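Local coordinates for COG1633: Uncharacterized conserved protein (Magnetospirillum magnetotacticum, PDB 2OH3) that is of unknown function but is a rubrerythrin-like four-helix bundle of the ferritin clan that binds zinc in this crystal, at residues T5-L10 / E65-M70. Sequence-based numbering, arbitrary orientation. Where two conformers were deposited one is given.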
ATOM      1  N   THR A   5       4.704 -17.041 -15.981  1.00 38.42           N
ATOM      2  CA  THR A   5       4.453 -16.790 -17.399  1.00 37.24           C
ATOM      3  C   THR A   5       4.859 -15.379 -17.785  1.00 36.75           C
ATOM      4  O   THR A   5       4.963 -14.503 -16.936  1.00 35.78           O
ATOM      5  CB  THR A   5       2.974 -17.002 -17.832  1.00 37.79           C
ATOM      6  OG1 THR A   5       2.128 -16.008 -17.254  1.00 37.23           O
ATOM      7  CG2 THR A   5       2.451 -18.433 -17.496  1.00 38.33           C
ATOM      8  N   LEU A   6       5.048 -15.130 -19.079  1.00 35.60           N
ATOM      9  CA  LEU A   6       5.429 -13.801 -19.513  1.00 34.84           C
ATOM     10  C   LEU A   6       4.334 -12.763 -19.223  1.00 33.56           C
ATOM     11  O   LEU A   6       4.640 -11.629 -18.903  1.00 31.40           O
ATOM     12  CB  LEU A   6       5.787 -13.791 -21.011  1.00 34.81           C
ATOM     13  CG  LEU A   6       6.330 -12.453 -21.552  1.00 35.59           C
ATOM     14  CD1 LEU A   6       7.614 -12.001 -20.870  1.00 34.35           C
ATOM     15  CD2 LEU A   6       6.555 -12.586 -23.079  1.00 35.52           C
ATOM     16  N   ALA A   7       3.068 -13.141 -19.357  1.00 33.41           N
ATOM     17  CA  ALA A   7       1.946 -12.220 -19.023  1.00 34.07           C
ATOM     18  C   ALA A   7       1.980 -11.814 -17.566  1.00 34.93           C
ATOM     19  O   ALA A   7       1.824 -10.627 -17.226  1.00 34.68           O
ATOM     20  CB  ALA A   7       0.607 -12.855 -19.328  1.00 34.66           C
ATOM     21  N   GLU A   8       2.169 -12.827 -16.722  1.00 35.20           N
ATOM     22  CA  GLU A   8       2.297 -12.640 -15.294  1.00 36.41           C
ATOM     23  C   GLU A   8       3.508 -11.795 -14.958  1.00 36.11           C
ATOM     24  O   GLU A   8       3.395 -10.893 -14.134  1.00 35.82           O
ATOM     25  CB  GLU A   8       2.385 -13.984 -14.569  1.00 36.38           C
ATOM     26  CG  GLU A   8       1.079 -14.730 -14.556  1.00 37.80           C
ATOM     27  CD  GLU A   8       1.215 -16.138 -14.003  1.00 41.97           C
ATOM     28  OE1 GLU A   8       2.281 -16.773 -14.151  1.00 42.48           O
ATOM     29  OE2 GLU A   8       0.237 -16.607 -13.403  1.00 46.94           O
ATOM     30  N   PHE A   9       4.643 -12.073 -15.601  1.00 36.55           N
ATOM     31  CA  PHE A   9       5.865 -11.289 -15.370  1.00 36.98           C
ATOM     32  C   PHE A   9       5.684  -9.810 -15.755  1.00 37.64           C
ATOM     33  O   PHE A   9       5.999  -8.911 -14.966  1.00 38.53           O
ATOM     34  CB  PHE A   9       7.053 -11.896 -16.102  1.00 37.29           C
ATOM     35  CG  PHE A   9       8.356 -11.137 -15.907  1.00 36.54           C
ATOM     36  CD1 PHE A   9       9.147 -11.361 -14.804  1.00 35.70           C
ATOM     37  CD2 PHE A   9       8.776 -10.197 -16.839  1.00 36.86           C
ATOM     38  CE1 PHE A   9      10.324 -10.680 -14.632  1.00 34.53           C
ATOM     39  CE2 PHE A   9       9.938  -9.496 -16.653  1.00 35.75           C
ATOM     40  CZ  PHE A   9      10.716  -9.745 -15.580  1.00 37.14           C
ATOM     41  N   LEU A  10       5.148  -9.563 -16.950  1.00 37.10           N
ATOM     42  CA  LEU A  10       4.927  -8.204 -17.406  1.00 36.90           C
ATOM     43  C   LEU A  10       3.918  -7.468 -16.503  1.00 36.61           C
ATOM     44  O   LEU A  10       4.106  -6.291 -16.228  1.00 37.96           O
ATOM     45  CB  LEU A  10       4.489  -8.193 -18.858  1.00 36.65           C
ATOM     46  CG  LEU A  10       5.581  -8.712 -19.826  1.00 35.59           C
ATOM     47  CD1 LEU A  10       5.028  -8.693 -21.234  1.00 34.90           C
ATOM     48  CD2 LEU A  10       6.885  -7.897 -19.711  1.00 36.04           C
ATOM     49  N   GLU A  65      -2.868 -10.412 -22.814  1.00 40.47           N
ATOM     50  CA  GLU A  65      -3.884 -10.174 -21.810  1.00 40.92           C
ATOM     51  C   GLU A  65      -3.204 -10.335 -20.456  1.00 39.96           C
ATOM     52  O   GLU A  65      -2.717 -11.427 -20.129  1.00 39.64           O
ATOM     53  CB  GLU A  65      -5.014 -11.177 -21.961  1.00 41.24           C
ATOM     54  CG  GLU A  65      -6.290 -10.724 -21.323  1.00 45.15           C
ATOM     55  CD  GLU A  65      -7.249 -11.866 -21.096  1.00 49.20           C
ATOM     56  OE1 GLU A  65      -7.265 -12.825 -21.911  1.00 51.25           O
ATOM     57  OE2 GLU A  65      -7.979 -11.793 -20.082  1.00 53.59           O
ATOM     58  N   LEU A  66      -3.139  -9.257 -19.679  1.00 39.78           N
ATOM     59  CA  LEU A  66      -2.411  -9.308 -18.409  1.00 39.40           C
ATOM     60  C   LEU A  66      -3.350  -9.667 -17.260  1.00 39.71           C
ATOM     61  O   LEU A  66      -4.495  -9.234 -17.258  1.00 38.37           O
ATOM     62  CB  LEU A  66      -1.738  -7.968 -18.129  1.00 40.10           C
ATOM     63  CG  LEU A  66      -0.627  -7.454 -19.050  1.00 40.10           C
ATOM     64  CD1 LEU A  66       0.033  -6.225 -18.440  1.00 40.78           C
ATOM     65  CD2 LEU A  66       0.444  -8.490 -19.362  1.00 41.29           C
ATOM     66  N   PRO A  67      -2.875 -10.464 -16.275  1.00 40.02           N
ATOM     67  CA  PRO A  67      -3.714 -10.690 -15.109  1.00 40.71           C
ATOM     68  C   PRO A  67      -3.696  -9.475 -14.208  1.00 41.55           C
ATOM     69  O   PRO A  67      -2.697  -8.751 -14.145  1.00 41.32           O
ATOM     70  CB  PRO A  67      -3.068 -11.913 -14.429  1.00 40.86           C
ATOM     71  CG  PRO A  67      -1.637 -11.883 -14.840  1.00 40.61           C
ATOM     72  CD  PRO A  67      -1.583 -11.178 -16.185  1.00 40.12           C
ATOM     73  N   LYS A  68      -4.823  -9.237 -13.558  1.00 42.39           N
ATOM     74  CA  LYS A  68      -4.931  -8.245 -12.501  1.00 42.84           C
ATOM     75  C   LYS A  68      -4.273  -8.866 -11.265  1.00 42.17           C
ATOM     76  O   LYS A  68      -4.605  -9.983 -10.874  1.00 43.17           O
ATOM     77  CB  LYS A  68      -6.416  -7.913 -12.233  1.00 43.37           C
ATOM     78  CG  LYS A  68      -6.663  -6.925 -11.081  1.00 44.84           C
ATOM     79  CD  LYS A  68      -8.150  -6.614 -10.906  1.00 44.76           C
ATOM     80  N   LEU A  69      -3.317  -8.150 -10.690  1.00 40.67           N
ATOM     81  CA  LEU A  69      -2.572  -8.575  -9.509  1.00 39.64           C
ATOM     82  C   LEU A  69      -3.206  -8.022  -8.246  1.00 38.45           C
ATOM     83  O   LEU A  69      -3.886  -6.997  -8.281  1.00 38.74           O
ATOM     84  CB  LEU A  69      -1.153  -8.012  -9.567  1.00 39.92           C
ATOM     85  CG  LEU A  69      -0.298  -8.396 -10.752  1.00 40.05           C
ATOM     86  CD1 LEU A  69       1.101  -7.910 -10.460  1.00 41.25           C
ATOM     87  CD2 LEU A  69      -0.320  -9.891 -10.965  1.00 43.00           C
HETATM   88  N   MSE A  70      -2.952  -8.699  -7.135  1.00 37.77           N
HETATM   89  CA  MSE A  70      -3.386  -8.227  -5.824  0.50 36.77           C
HETATM   90  C   MSE A  70      -2.364  -7.230  -5.288  1.00 37.10           C
HETATM   91  O   MSE A  70      -1.177  -7.366  -5.543  1.00 36.57           O
HETATM   92  CB  MSE A  70      -3.518  -9.402  -4.867  0.50 36.58           C
HETATM   93  CG  MSE A  70      -4.478 -10.496  -5.344  0.50 34.87           C
HETATM   94 SE   MSE A  70      -6.320  -9.948  -5.434  0.38 29.82          SE
HETATM   95  CE  MSE A  70      -6.458  -9.299  -7.169  0.50 30.70           C
TER
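Glu8 meets Pro67 across this contact with its carboxylate end taken up by a capping box: OE1 of Glu8 accepts from Thr5 N at 3.0 Å, on the anti side and 16° out of the carboxylate plane, while Glu8 N returns a bond to Thr5 OG1 at 3.2 Å. This box opens helix 6-33, the first of the four-helix bundle, and the loop leaving helix 37-61 runs over that end. No hydrogen bond joins the two segments, which meet near the surface through van der Waals contacts, several of them carbon against a carbonyl oxygen. With CG of Glu8 beside its own backbone N (chi1 -71°) and the carboxylate turned back to Thr5, the Glu8 side chain crosses that of Pro67 at about a right angle, its CG 3.9 Å from CG of Pro67. Ala7 points at the loop, its CB 3.7 Å from Glu65 O. Leu66 reaches in with one branch, CD2, which packs 4.1 Å from CB of Leu10. Leu66 also touches Ile14, farther along helix 6-33. Ile57 and Arg60 of helix 37-61 pack on Leu10. Two carbons converge on Ala7 O: Leu66 CD2 at 3.3 Å and Pro67 CD at 3.6 Å.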